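Side-chain contacts in polymerase cofactor VP35 (Reston ebolavirus, PDB 3L2A), which helps the virus evade the host interferon response, probably through RNA binding by this inhibitory domain, and acts as a cofactor of the viral polymerase: residues 15-20 / 46-51; 33-38 / 64-69; 87-92 / 123-128. All coordinates share one frame; numbering follows the deposited sequence. Where two conformers were deposited one is given.

Interaction 1. Residues 15-20 / 46-51. With ACY (acetic acid), chain C.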
ATOM      1  N   GLU A  15      -2.132  -2.080 -12.385  1.00 19.36           N
ATOM      2  CA  GLU A  15      -1.400  -2.853 -13.377  1.00 22.37           C
ATOM      3  C   GLU A  15      -0.044  -2.247 -13.655  1.00 20.56           C
ATOM      4  O   GLU A  15       0.957  -2.970 -13.674  1.00 22.82           O
ATOM      5  CB  GLU A  15      -2.225  -2.973 -14.659  1.00 23.15           C
ATOM      6  CG  GLU A  15      -3.427  -3.883 -14.497  1.00 29.71           C
ATOM      7  CD  GLU A  15      -4.296  -3.955 -15.765  1.00 31.89           C
ATOM      8  OE1 GLU A  15      -4.021  -3.194 -16.723  1.00 39.23           O
ATOM      9  OE2 GLU A  15      -5.239  -4.791 -15.796  1.00 40.13           O
ATOM     10  N   ILE A  16       0.021  -0.924 -13.825  1.00 18.83           N
ATOM     11  CA  ILE A  16       1.313  -0.234 -13.988  1.00 20.11           C
ATOM     12  C   ILE A  16       2.247  -0.498 -12.791  1.00 18.22           C
ATOM     13  O   ILE A  16       3.447  -0.767 -12.954  1.00 20.01           O
ATOM     14  CB  ILE A  16       1.118   1.299 -14.150  1.00 19.81           C
ATOM     15  CG1 ILE A  16       0.557   1.606 -15.548  1.00 23.29           C
ATOM     16  CG2 ILE A  16       2.425   2.068 -13.915  1.00 22.56           C
ATOM     17  CD1 ILE A  16       0.081   3.040 -15.717  1.00 23.80           C
ATOM     18  N   MET A  17       1.699  -0.390 -11.588  1.00 16.70           N
ATOM     19  CA  MET A  17       2.537  -0.551 -10.386  1.00 16.60           C
ATOM     20  C   MET A  17       2.991  -2.010 -10.234  1.00 17.63           C
ATOM     21  O   MET A  17       4.151  -2.283  -9.865  1.00 19.94           O
ATOM     22  CB  MET A  17       1.801  -0.044  -9.144  1.00 16.53           C
ATOM     23  CG  MET A  17       1.613   1.472  -9.173  1.00 15.99           C
ATOM     24  SD  MET A  17       0.645   1.979  -7.750  1.00 18.47           S
ATOM     25  CE  MET A  17       0.965   3.752  -7.761  1.00 18.38           C
ATOM     26  N   TYR A  18       2.091  -2.960 -10.508  1.00 19.99           N
ATOM     27  CA  TYR A  18       2.451  -4.391 -10.457  1.00 20.78           C
ATOM     28  C   TYR A  18       3.486  -4.773 -11.508  1.00 21.26           C
ATOM     29  O   TYR A  18       4.301  -5.676 -11.294  1.00 20.85           O
ATOM     30  CB  TYR A  18       1.220  -5.283 -10.636  1.00 22.34           C
ATOM     31  CG  TYR A  18       0.476  -5.681  -9.384  1.00 23.05           C
ATOM     32  CD1 TYR A  18       0.349  -4.817  -8.310  1.00 21.06           C
ATOM     33  CD2 TYR A  18      -0.142  -6.933  -9.295  1.00 26.30           C
ATOM     34  CE1 TYR A  18      -0.364  -5.176  -7.170  1.00 22.22           C
ATOM     35  CE2 TYR A  18      -0.854  -7.308  -8.153  1.00 26.52           C
ATOM     36  CZ  TYR A  18      -0.955  -6.422  -7.091  1.00 25.21           C
ATOM     37  OH  TYR A  18      -1.681  -6.768  -5.969  1.00 28.34           O
ATOM     38  N   ASP A  19       3.472  -4.076 -12.638  1.00 22.48           N
ATOM     39  CA  ASP A  19       4.350  -4.378 -13.774  1.00 23.35           C
ATOM     40  C   ASP A  19       5.822  -4.276 -13.399  1.00 22.38           C
ATOM     41  O   ASP A  19       6.666  -4.956 -13.979  1.00 22.37           O
ATOM     42  CB  ASP A  19       4.042  -3.417 -14.947  1.00 25.22           C
ATOM     43  CG  ASP A  19       2.929  -3.923 -15.858  1.00 28.54           C
ATOM     44  OD1 ASP A  19       2.457  -5.070 -15.709  1.00 30.38           O
ATOM     45  OD2 ASP A  19       2.510  -3.145 -16.747  1.00 32.11           O
ATOM     46  N   HIS A  20       6.170  -3.405 -12.460  0.50 22.36           N
ATOM     47  CA  HIS A  20       7.571  -3.309 -12.093  0.50 22.61           C
ATOM     48  C   HIS A  20       7.882  -3.697 -10.646  0.50 21.06           C
ATOM     49  O   HIS A  20       8.895  -3.273 -10.094  0.50 21.37           O
ATOM     50  CB  HIS A  20       8.175  -1.949 -12.477  0.50 24.48           C
ATOM     51  CG  HIS A  20       8.581  -1.858 -13.916  0.50 26.70           C
ATOM     52  ND1 HIS A  20       9.670  -2.534 -14.426  0.50 28.38           N
ATOM     53  CD2 HIS A  20       8.049  -1.166 -14.953  0.50 29.91           C
ATOM     54  CE1 HIS A  20       9.785  -2.269 -15.716  0.50 29.53           C
ATOM     55  NE2 HIS A  20       8.814  -1.442 -16.060  0.50 30.86           N
ATOM     56  N   ASP A  46      -4.835  10.204 -10.097  1.00 15.18           N
ATOM     57  CA  ASP A  46      -3.914  10.877 -11.022  1.00 15.92           C
ATOM     58  C   ASP A  46      -2.797  11.619 -10.309  1.00 15.18           C
ATOM     59  O   ASP A  46      -1.684  11.746 -10.844  1.00 16.77           O
ATOM     60  CB  ASP A  46      -4.732  11.788 -11.945  1.00 17.01           C
ATOM     61  CG  ASP A  46      -5.674  10.983 -12.803  1.00 19.52           C
ATOM     62  OD1 ASP A  46      -5.188  10.021 -13.427  1.00 23.58           O
ATOM     63  OD2 ASP A  46      -6.868  11.308 -12.854  1.00 25.33           O
ATOM     64  N   THR A  47      -3.080  12.094  -9.098  1.00 13.90           N
ATOM     65  CA  THR A  47      -2.015  12.645  -8.251  1.00 14.38           C
ATOM     66  C   THR A  47      -1.013  11.549  -7.858  1.00 14.71           C
ATOM     67  O   THR A  47       0.192  11.732  -7.935  1.00 13.87           O
ATOM     68  CB  THR A  47      -2.637  13.259  -6.998  1.00 15.19           C
ATOM     69  OG1 THR A  47      -3.508  14.343  -7.382  1.00 16.57           O
ATOM     70  CG2 THR A  47      -1.574  13.820  -6.073  1.00 16.35           C
ATOM     71  N   ILE A  48      -1.541  10.419  -7.418  1.00 13.16           N
ATOM     72  CA  ILE A  48      -0.699   9.267  -7.048  1.00 12.83           C
ATOM     73  C   ILE A  48       0.149   8.786  -8.249  1.00 13.59           C
ATOM     74  O   ILE A  48       1.339   8.547  -8.136  1.00 14.79           O
ATOM     75  CB  ILE A  48      -1.606   8.157  -6.518  1.00 12.39           C
ATOM     76  CG1 ILE A  48      -2.186   8.571  -5.165  1.00 14.00           C
ATOM     77  CG2 ILE A  48      -0.841   6.827  -6.409  1.00 14.69           C
ATOM     78  CD1 ILE A  48      -3.394   7.681  -4.707  1.00 14.75           C
ATOM     79  N   HIS A  49      -0.483   8.696  -9.407  1.00 13.41           N
ATOM     80  CA  HIS A  49       0.202   8.280 -10.628  1.00 14.45           C
ATOM     81  C   HIS A  49       1.327   9.254 -10.963  1.00 14.61           C
ATOM     82  O   HIS A  49       2.422   8.834 -11.322  1.00 15.34           O
ATOM     83  CB  HIS A  49      -0.831   8.143 -11.757  1.00 15.55           C
ATOM     84  CG  HIS A  49      -0.253   7.703 -13.072  1.00 18.96           C
ATOM     85  ND1 HIS A  49      -0.760   8.140 -14.278  1.00 20.67           N
ATOM     86  CD2 HIS A  49       0.750   6.845 -13.374  1.00 19.95           C
ATOM     87  CE1 HIS A  49      -0.078   7.588 -15.269  1.00 21.61           C
ATOM     88  NE2 HIS A  49       0.855   6.809 -14.748  1.00 21.59           N
ATOM     89  N   ALA A  50       1.051  10.548 -10.810  1.00 14.75           N
ATOM     90  CA  ALA A  50       2.039  11.601 -11.118  1.00 14.76           C
ATOM     91  C   ALA A  50       3.246  11.455 -10.208  1.00 15.20           C
ATOM     92  O   ALA A  50       4.378  11.555 -10.634  1.00 15.76           O
ATOM     93  CB  ALA A  50       1.403  12.980 -10.915  1.00 15.65           C
ATOM     94  N   GLU A  51       2.975  11.248  -8.923  1.00 15.05           N
ATOM     95  CA  GLU A  51       4.074  11.089  -7.957  1.00 16.15           C
ATOM     96  C   GLU A  51       4.876   9.805  -8.207  1.00 15.35           C
ATOM     97  O   GLU A  51       6.111   9.773  -8.048  1.00 16.82           O
ATOM     98  CB  GLU A  51       3.491  11.119  -6.550  1.00 17.25           C
ATOM     99  CG  GLU A  51       3.058  12.513  -6.175  1.00 20.75           C
ATOM    100  CD  GLU A  51       4.225  13.443  -5.922  1.00 27.45           C
ATOM    101  OE1 GLU A  51       5.392  12.986  -5.955  1.00 29.59           O
ATOM    102  OE2 GLU A  51       3.965  14.636  -5.680  1.00 33.62           O
TER
HETATM  103  C   ACY C   2       3.725   5.237 -14.856  1.00 37.86           C
HETATM  104  O   ACY C   2       3.132   5.500 -13.795  1.00 38.65           O
HETATM  105  OXT ACY C   2       3.212   5.418 -15.990  1.00 36.52           O
HETATM  106  CH3 ACY C   2       5.115   4.684 -14.696  1.00 37.38           C

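Interaction 2. Residues 33-38 / 64-69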
ATOM      1  N   GLN A  33      -2.384  -2.127  -3.622  1.00 15.17           N
ATOM      2  CA  GLN A  33      -3.845  -2.250  -3.463  1.00 16.90           C
ATOM      3  C   GLN A  33      -4.426  -1.202  -2.513  1.00 16.57           C
ATOM      4  O   GLN A  33      -5.490  -0.620  -2.789  1.00 17.51           O
ATOM      5  CB  GLN A  33      -4.198  -3.649  -2.978  1.00 18.08           C
ATOM      6  CG  GLN A  33      -3.732  -4.700  -3.937  1.00 21.49           C
ATOM      7  CD  GLN A  33      -3.841  -6.086  -3.343  1.00 27.56           C
ATOM      8  OE1 GLN A  33      -4.880  -6.453  -2.793  1.00 32.24           O
ATOM      9  NE2 GLN A  33      -2.778  -6.868  -3.467  1.00 28.19           N
ATOM     10  N   VAL A  34      -3.720  -0.965  -1.416  1.00 15.35           N
ATOM     11  CA  VAL A  34      -4.140  -0.010  -0.384  1.00 15.60           C
ATOM     12  C   VAL A  34      -4.150   1.391  -0.990  1.00 15.23           C
ATOM     13  O   VAL A  34      -5.112   2.136  -0.829  1.00 15.58           O
ATOM     14  CB  VAL A  34      -3.207  -0.082   0.847  1.00 15.76           C
ATOM     15  CG1 VAL A  34      -3.400   1.138   1.780  1.00 17.18           C
ATOM     16  CG2 VAL A  34      -3.408  -1.435   1.640  1.00 17.15           C
ATOM     17  N   ILE A  35      -3.085   1.724  -1.710  1.00 14.60           N
ATOM     18  CA  ILE A  35      -2.949   3.067  -2.339  1.00 15.00           C
ATOM     19  C   ILE A  35      -4.003   3.248  -3.401  1.00 15.45           C
ATOM     20  O   ILE A  35      -4.635   4.316  -3.491  1.00 15.78           O
ATOM     21  CB  ILE A  35      -1.534   3.202  -2.934  1.00 15.03           C
ATOM     22  CG1 ILE A  35      -0.527   3.400  -1.779  1.00 16.60           C
ATOM     23  CG2 ILE A  35      -1.447   4.337  -3.976  1.00 16.51           C
ATOM     24  CD1 ILE A  35       0.974   3.384  -2.258  1.00 17.34           C
ATOM     25  N   CYS A  36      -4.201   2.229  -4.243  1.00 16.06           N
ATOM     26  CA  CYS A  36      -5.196   2.381  -5.305  1.00 17.45           C
ATOM     27  C   CYS A  36      -6.631   2.494  -4.775  1.00 18.14           C
ATOM     28  O   CYS A  36      -7.434   3.231  -5.341  1.00 18.60           O
ATOM     29  CB  CYS A  36      -5.099   1.276  -6.358  1.00 17.94           C
ATOM     30  SG  CYS A  36      -3.626   1.407  -7.323  1.00 21.50           S
ATOM     31  N   LYS A  37      -6.962   1.740  -3.735  1.00 17.55           N
ATOM     32  CA  LYS A  37      -8.290   1.881  -3.109  1.00 18.98           C
ATOM     33  C   LYS A  37      -8.488   3.289  -2.525  1.00 18.21           C
ATOM     34  O   LYS A  37      -9.517   3.943  -2.762  1.00 18.97           O
ATOM     35  CB  LYS A  37      -8.477   0.819  -2.014  1.00 19.69           C
ATOM     36  CG  LYS A  37      -9.858   0.905  -1.404  1.00 23.67           C
ATOM     37  CD  LYS A  37     -10.221  -0.332  -0.597  1.00 31.17           C
ATOM     38  CE  LYS A  37     -11.741  -0.403  -0.427  1.00 35.66           C
ATOM     39  NZ  LYS A  37     -12.321   0.895  -0.008  1.00 38.26           N
ATOM     40  N   ILE A  38      -7.496   3.773  -1.777  1.00 17.44           N
ATOM     41  CA  ILE A  38      -7.618   5.094  -1.159  1.00 17.38           C
ATOM     42  C   ILE A  38      -7.671   6.159  -2.280  1.00 17.20           C
ATOM     43  O   ILE A  38      -8.475   7.092  -2.252  1.00 17.12           O
ATOM     44  CB  ILE A  38      -6.469   5.331  -0.153  1.00 18.09           C
ATOM     45  CG1 ILE A  38      -6.736   4.507   1.114  1.00 17.30           C
ATOM     46  CG2 ILE A  38      -6.355   6.819   0.170  1.00 17.60           C
ATOM     47  CD1 ILE A  38      -5.480   4.261   1.946  1.00 20.67           C
ATOM     48  N   CYS A  64      10.547   2.149  -3.528  1.00 13.70           N
ATOM     49  CA  CYS A  64      10.818   3.450  -2.964  1.00 14.25           C
ATOM     50  C   CYS A  64       9.769   4.453  -3.410  1.00 15.15           C
ATOM     51  O   CYS A  64       9.300   5.252  -2.590  1.00 13.77           O
ATOM     52  CB  CYS A  64      12.224   3.917  -3.330  1.00 15.24           C
ATOM     53  SG  CYS A  64      12.632   5.520  -2.622  1.00 18.75           S
ATOM     54  N   ALA A  65       9.382   4.396  -4.693  1.00 14.83           N
ATOM     55  CA  ALA A  65       8.343   5.294  -5.228  1.00 15.40           C
ATOM     56  C   ALA A  65       7.026   5.169  -4.441  1.00 14.99           C
ATOM     57  O   ALA A  65       6.367   6.170  -4.127  1.00 16.10           O
ATOM     58  CB  ALA A  65       8.141   5.027  -6.746  1.00 16.18           C
ATOM     59  N   LEU A  66       6.672   3.935  -4.069  1.00 14.00           N
ATOM     60  CA  LEU A  66       5.461   3.707  -3.285  1.00 14.71           C
ATOM     61  C   LEU A  66       5.599   4.268  -1.887  1.00 15.01           C
ATOM     62  O   LEU A  66       4.663   4.859  -1.353  1.00 15.84           O
ATOM     63  CB  LEU A  66       5.148   2.224  -3.237  1.00 14.25           C
ATOM     64  CG  LEU A  66       4.727   1.590  -4.575  1.00 14.99           C
ATOM     65  CD1 LEU A  66       4.736   0.081  -4.436  1.00 18.43           C
ATOM     66  CD2 LEU A  66       3.325   2.086  -5.008  1.00 17.10           C
ATOM     67  N   ILE A  67       6.757   4.064  -1.269  1.00 14.11           N
ATOM     68  CA  ILE A  67       6.986   4.705   0.032  1.00 16.03           C
ATOM     69  C   ILE A  67       6.838   6.226  -0.072  1.00 16.41           C
ATOM     70  O   ILE A  67       6.182   6.863   0.750  1.00 18.18           O
ATOM     71  CB  ILE A  67       8.374   4.329   0.599  1.00 17.22           C
ATOM     72  CG1 ILE A  67       8.414   2.836   0.948  1.00 15.71           C
ATOM     73  CG2 ILE A  67       8.733   5.199   1.829  1.00 18.70           C
ATOM     74  CD1 ILE A  67       9.807   2.341   1.373  1.00 18.89           C
ATOM     75  N   GLN A  68       7.420   6.804  -1.118  1.00 16.46           N
ATOM     76  CA  GLN A  68       7.372   8.248  -1.276  1.00 18.20           C
ATOM     77  C   GLN A  68       5.945   8.750  -1.455  1.00 18.56           C
ATOM     78  O   GLN A  68       5.589   9.804  -0.922  1.00 19.39           O
ATOM     79  CB  GLN A  68       8.310   8.686  -2.403  1.00 19.83           C
ATOM     80  CG  GLN A  68       9.792   8.386  -2.102  1.00 21.28           C
ATOM     81  CD  GLN A  68      10.360   9.075  -0.867  1.00 28.15           C
ATOM     82  OE1 GLN A  68      10.151   8.639   0.270  1.00 32.63           O
ATOM     83  NE2 GLN A  68      11.158  10.112  -1.091  1.00 36.42           N
ATOM     84  N   ILE A  69       5.125   7.998  -2.186  1.00 17.49           N
ATOM     85  CA  ILE A  69       3.693   8.334  -2.314  1.00 18.59           C
ATOM     86  C   ILE A  69       3.068   8.489  -0.947  1.00 18.97           C
ATOM     87  O   ILE A  69       2.371   9.482  -0.682  1.00 19.61           O
ATOM     88  CB  ILE A  69       2.904   7.311  -3.176  1.00 17.96           C
ATOM     89  CG1 ILE A  69       3.300   7.450  -4.658  1.00 18.84           C
ATOM     90  CG2 ILE A  69       1.364   7.461  -2.959  1.00 17.75           C
ATOM     91  CD1 ILE A  69       2.993   6.198  -5.545  1.00 20.01           C
TER

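Interaction 3. Residues 87-92 / 123-128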
ATOM      1  N   ARG A  87      -9.099 -15.095   8.489  0.50 41.13           N
ATOM      2  CA  ARG A  87      -9.499 -16.263   9.274  0.50 40.28           C
ATOM      3  C   ARG A  87      -8.354 -16.922  10.067  0.50 40.73           C
ATOM      4  O   ARG A  87      -8.588 -17.482  11.144  0.50 40.08           O
ATOM      5  CB  ARG A  87     -10.221 -17.249   8.341  0.50 43.61           C
ATOM      6  CG  ARG A  87     -10.223 -18.704   8.739  0.50 46.16           C
ATOM      7  CD  ARG A  87     -10.256 -19.579   7.495  0.50 52.28           C
ATOM      8  NE  ARG A  87      -8.980 -19.545   6.779  0.50 55.53           N
ATOM      9  CZ  ARG A  87      -7.983 -20.400   6.983  0.50 59.33           C
ATOM     10  NH1 ARG A  87      -8.106 -21.374   7.879  0.50 59.78           N
ATOM     11  NH2 ARG A  87      -6.861 -20.284   6.288  0.50 64.80           N
ATOM     12  N   SER A  88      -7.127 -16.855   9.534  1.00 31.66           N
ATOM     13  CA  SER A  88      -5.937 -17.383  10.222  1.00 29.77           C
ATOM     14  C   SER A  88      -4.654 -16.741   9.691  1.00 27.56           C
ATOM     15  O   SER A  88      -4.676 -16.077   8.663  1.00 26.90           O
ATOM     16  CB  SER A  88      -5.835 -18.901  10.031  1.00 30.09           C
ATOM     17  OG  SER A  88      -5.454 -19.210   8.696  1.00 31.49           O
ATOM     18  N   ARG A  89      -3.543 -16.954  10.396  1.00 26.36           N
ATOM     19  CA  ARG A  89      -2.249 -16.412   9.953  1.00 24.77           C
ATOM     20  C   ARG A  89      -1.898 -16.838   8.530  1.00 24.16           C
ATOM     21  O   ARG A  89      -1.286 -16.055   7.771  1.00 24.01           O
ATOM     22  CB  ARG A  89      -1.134 -16.817  10.919  1.00 25.94           C
ATOM     23  CG  ARG A  89       0.156 -16.126  10.562  1.00 26.53           C
ATOM     24  CD  ARG A  89       1.306 -16.575  11.387  1.00 32.56           C
ATOM     25  NE  ARG A  89       2.502 -15.963  10.814  1.00 37.25           N
ATOM     26  CZ  ARG A  89       3.136 -14.903  11.309  1.00 36.47           C
ATOM     27  NH1 ARG A  89       2.716 -14.315  12.426  1.00 37.68           N
ATOM     28  NH2 ARG A  89       4.222 -14.463  10.694  1.00 34.01           N
ATOM     29  N   GLY A  90      -2.300 -18.052   8.164  1.00 24.47           N
ATOM     30  CA  GLY A  90      -2.016 -18.630   6.846  1.00 25.76           C
ATOM     31  C   GLY A  90      -2.672 -17.920   5.673  1.00 26.51           C
ATOM     32  O   GLY A  90      -2.289 -18.155   4.522  1.00 26.79           O
ATOM     33  N   ASP A  91      -3.651 -17.059   5.959  1.00 25.76           N
ATOM     34  CA  ASP A  91      -4.356 -16.319   4.910  1.00 27.84           C
ATOM     35  C   ASP A  91      -3.553 -15.116   4.438  1.00 26.62           C
ATOM     36  O   ASP A  91      -3.870 -14.519   3.412  1.00 28.34           O
ATOM     37  CB  ASP A  91      -5.723 -15.858   5.403  1.00 30.16           C
ATOM     38  CG  ASP A  91      -6.698 -17.003   5.563  1.00 33.73           C
ATOM     39  OD1 ASP A  91      -6.761 -17.882   4.671  1.00 38.75           O
ATOM     40  OD2 ASP A  91      -7.420 -17.016   6.582  1.00 37.77           O
ATOM     41  N   ILE A  92      -2.538 -14.744   5.216  1.00 24.54           N
ATOM     42  CA  ILE A  92      -1.632 -13.646   4.852  1.00 23.42           C
ATOM     43  C   ILE A  92      -0.609 -14.252   3.884  1.00 22.98           C
ATOM     44  O   ILE A  92      -0.004 -15.286   4.193  1.00 22.18           O
ATOM     45  CB  ILE A  92      -0.933 -13.098   6.111  1.00 23.16           C
ATOM     46  CG1 ILE A  92      -1.954 -12.480   7.077  1.00 24.37           C
ATOM     47  CG2 ILE A  92       0.260 -12.131   5.741  1.00 21.55           C
ATOM     48  CD1 ILE A  92      -1.360 -12.148   8.445  1.00 24.83           C
ATOM     49  N   LYS A 123      -6.976 -10.348  17.979  1.00 53.12           N
ATOM     50  CA  LYS A 123      -5.667  -9.727  17.811  1.00 60.51           C
ATOM     51  C   LYS A 123      -5.497  -9.200  16.392  1.00 52.65           C
ATOM     52  O   LYS A 123      -6.193  -9.640  15.449  1.00 45.13           O
ATOM     53  CB  LYS A 123      -4.538 -10.684  18.205  1.00 71.64           C
ATOM     54  CG  LYS A 123      -4.359 -10.812  19.710  1.00 89.66           C
ATOM     55  CD  LYS A 123      -3.319 -11.850  20.066  1.00104.68           C
ATOM     56  CE  LYS A 123      -3.381 -12.208  21.543  1.00125.42           C
ATOM     57  NZ  LYS A 123      -2.950 -11.085  22.429  1.00148.83           N
ATOM     58  N   THR A 124      -4.589  -8.246  16.236  0.50 47.39           N
ATOM     59  CA  THR A 124      -4.385  -7.586  14.951  0.50 41.11           C
ATOM     60  C   THR A 124      -2.900  -7.394  14.655  0.50 39.57           C
ATOM     61  O   THR A 124      -2.166  -6.805  15.461  0.50 40.91           O
ATOM     62  CB  THR A 124      -5.167  -6.247  14.884  0.50 39.07           C
ATOM     63  OG1 THR A 124      -6.555  -6.520  14.653  0.50 38.83           O
ATOM     64  CG2 THR A 124      -4.646  -5.351  13.766  0.50 34.78           C
ATOM     65  N   LEU A 125      -2.473  -7.913  13.502  1.00 36.79           N
ATOM     66  CA  LEU A 125      -1.089  -7.847  13.070  1.00 34.66           C
ATOM     67  C   LEU A 125      -1.035  -6.805  11.997  1.00 29.52           C
ATOM     68  O   LEU A 125      -1.778  -6.892  11.019  1.00 28.46           O
ATOM     69  CB  LEU A 125      -0.632  -9.173  12.468  1.00 36.47           C
ATOM     70  CG  LEU A 125      -0.256 -10.314  13.411  1.00 40.17           C
ATOM     71  CD1 LEU A 125      -0.137 -11.617  12.630  1.00 42.69           C
ATOM     72  CD2 LEU A 125       1.042 -10.007  14.136  1.00 42.82           C
ATOM     73  N   GLY A 126      -0.166  -5.817  12.167  1.00 26.61           N
ATOM     74  CA  GLY A 126      -0.008  -4.796  11.128  1.00 22.89           C
ATOM     75  C   GLY A 126       1.052  -5.282  10.154  1.00 22.04           C
ATOM     76  O   GLY A 126       2.014  -5.938  10.555  1.00 23.45           O
ATOM     77  N   LEU A 127       0.865  -4.965   8.877  1.00 19.48           N
ATOM     78  CA  LEU A 127       1.863  -5.228   7.863  1.00 19.31           C
ATOM     79  C   LEU A 127       2.693  -3.971   7.731  1.00 19.62           C
ATOM     80  O   LEU A 127       2.158  -2.885   7.528  1.00 19.41           O
ATOM     81  CB  LEU A 127       1.163  -5.497   6.535  1.00 19.22           C
ATOM     82  CG  LEU A 127       2.038  -5.778   5.328  1.00 18.24           C
ATOM     83  CD1 LEU A 127       2.813  -7.059   5.571  1.00 21.26           C
ATOM     84  CD2 LEU A 127       1.171  -5.899   4.090  1.00 21.14           C
ATOM     85  N   LYS A 128       4.003  -4.126   7.849  1.00 19.99           N
ATOM     86  CA  LYS A 128       4.871  -2.977   8.035  1.00 21.20           C
ATOM     87  C   LYS A 128       6.062  -3.072   7.102  1.00 22.11           C
ATOM     88  O   LYS A 128       6.745  -4.095   7.056  1.00 21.70           O
ATOM     89  CB  LYS A 128       5.293  -2.940   9.517  1.00 22.34           C
ATOM     90  CG  LYS A 128       6.322  -1.893   9.951  1.00 25.37           C
ATOM     91  CD  LYS A 128       5.760  -0.488  10.005  1.00 28.55           C
ATOM     92  CE  LYS A 128       6.653   0.427  10.873  1.00 30.68           C
ATOM     93  NZ  LYS A 128       7.923   0.854  10.203  1.00 32.19           N
TER

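Interaction 1. Residues 15-20 / 46-51
Met-17 and Ile-48 make the close-packed half of this helix-helix contact. The thioether chain of Met-17 runs out almost straight beyond CG (chi2 176°) and spans the distance to the partner helix, so that CE rests on CG2 of Ile-48 at 3.8 Å. The two side chains cross at about a right angle, and it is the beta-branch methyl of Ile-48, anti to the backbone N, that receives the sulfur-bound methyl. Both residues are buried, and the meeting is wholly apolar.

The other half is looser and lies nearer the surface: Ile-16 is partly exposed, though His-49 is buried. Ile-16 sends its CD1 toward the imidazole of His-49, stopping 4.0 Å from NE2 in an oblique approach. With CG anti to the backbone N (chi1 -179°), the His-49 ring swings toward helix 10-19. A bound acetic acid molecule, probably from the crystallisation liquor, lies near both side chains. His-49 NE2 donates to its OXT at 3.0 Å in a nearly straight bond (166°). CG2 of Ile-16 is also near this molecule, whose other oxygen is modelled too close to the ring for its position to be trusted.

Segments 15-20 and 46-51 themselves meet at two pairs of side chains; Leu-13, one turn before Met-17, adds to the packing on Ile-48 and His-49, and Ile-8 adjoins the outer half. Around the inner half, Leu-66 and Ile-69 of helix 62-72 and Val-32 and Ile-35 of helix 27-41 close the core.

Interaction 2. Residues 33-38 / 64-69
A single methyl, CD1 of Ile-35, carries this contact, meeting two side chains that stand one turn apart on helix 62-72. It lies 3.8 Å from CD2 of Leu-66 and, more loosely, 4.2 Å from CG2 of Ile-69.

Conformation explains why that methyl is the one to touch. In Ile-35 the CG1 branch lies anti to the carbonyl carbon (chi1 -74°) and CD1 continues it in an extended line (chi2 173°), so the longer arm reaches straight across while the shorter CG2 branch is turned to Ile-48 of helix 45-57. Ile-35 CD1 also comes within 4.1 Å of Leu-66 O, so the methyl reaches the backbone of the partner helix. Leu-66 starts off to one side, but its CD2 branch turns back toward Ile-35, and the two side chains cross obliquely. Ile-69 offers its shorter arm: CG2 faces Ile-35, whereas the CG1-CD1 arm is turned instead to Ile-48 and Met-17. No polar group joins the two segments, and all three residues are buried.

The contact lies near the middle of the helical part of the domain. Ile-48 of helix 45-57 packs on Ile-35, Phe-52 of the same helix on Ile-69, and Phe-76 of the short helix 75-78 touches both isoleucines. Leu-66 is further enclosed by Phe-28, Leu-31 and Val-32, earlier on helix 27-41.

Interaction 3. Residues 87-92 / 123-128
Asp-91 OD2 is gripped by the backbone of its own loop: Ser-88 N donates to it at 3.0 Å, arriving on the anti side of the carboxylate and 31° out of its plane, and Arg-87 N adds a weak bond. In one of the two deposited conformers of Arg-87, NH2 makes a salt bridge to Asp-91 OD1, so this link is not certain. Asp-91 N returns a bond to Ser-88 O at 3.1 Å; this belongs to a short 3-10 turn at 89-91, and Arg-89 and Ile-92 reach the strand from here.

Both meet the same methyl. Arg-89 leaves with CG anti to the backbone N (chi1 -173°) and runs on extended to NE, crosses Leu-125 at about a right angle, and brings NH1 to 3.9 Å from Leu-125 CD1 without hydrogen bonding across the contact. Ile-92, which is buried, brings its CD1 to Leu-125 CD1 at a looser 4.4 Å. Leu-100 of strand 100-102 touches all three side chains, while Gln-97 NE2 ties down the carbonyls of Arg-89 and Ile-92.

This is a loop with a 3-10 turn laid against one face of a small mixed beta-sheet, as belongs to the beta-sheet subdomain of the VP35 interferon inhibitory domain.

Interactions 1 and 2 are parts of one helical core. Their centres are 8 Å apart, their segments alternate along the chain (15-20, 33-38, 46-51, 64-69), and together they draw in helices 10-19, 27-41, 45-57 and 62-72. They touch directly: Ile-48 CG2 lies 3.5 Å from Ile-35 CG2, and Met-17 SD 3.8 Å from Leu-66 CD2. Interaction 3 follows later in the chain, between a loop and strand 124-128 of the mixed sheet, with its centre about 26 Å from that of interaction 1 and about 20 Å from that of interaction 2. The domain thus divides into a helical and a sheet part, joined in part through Leu-127, which packs on helix 27-41.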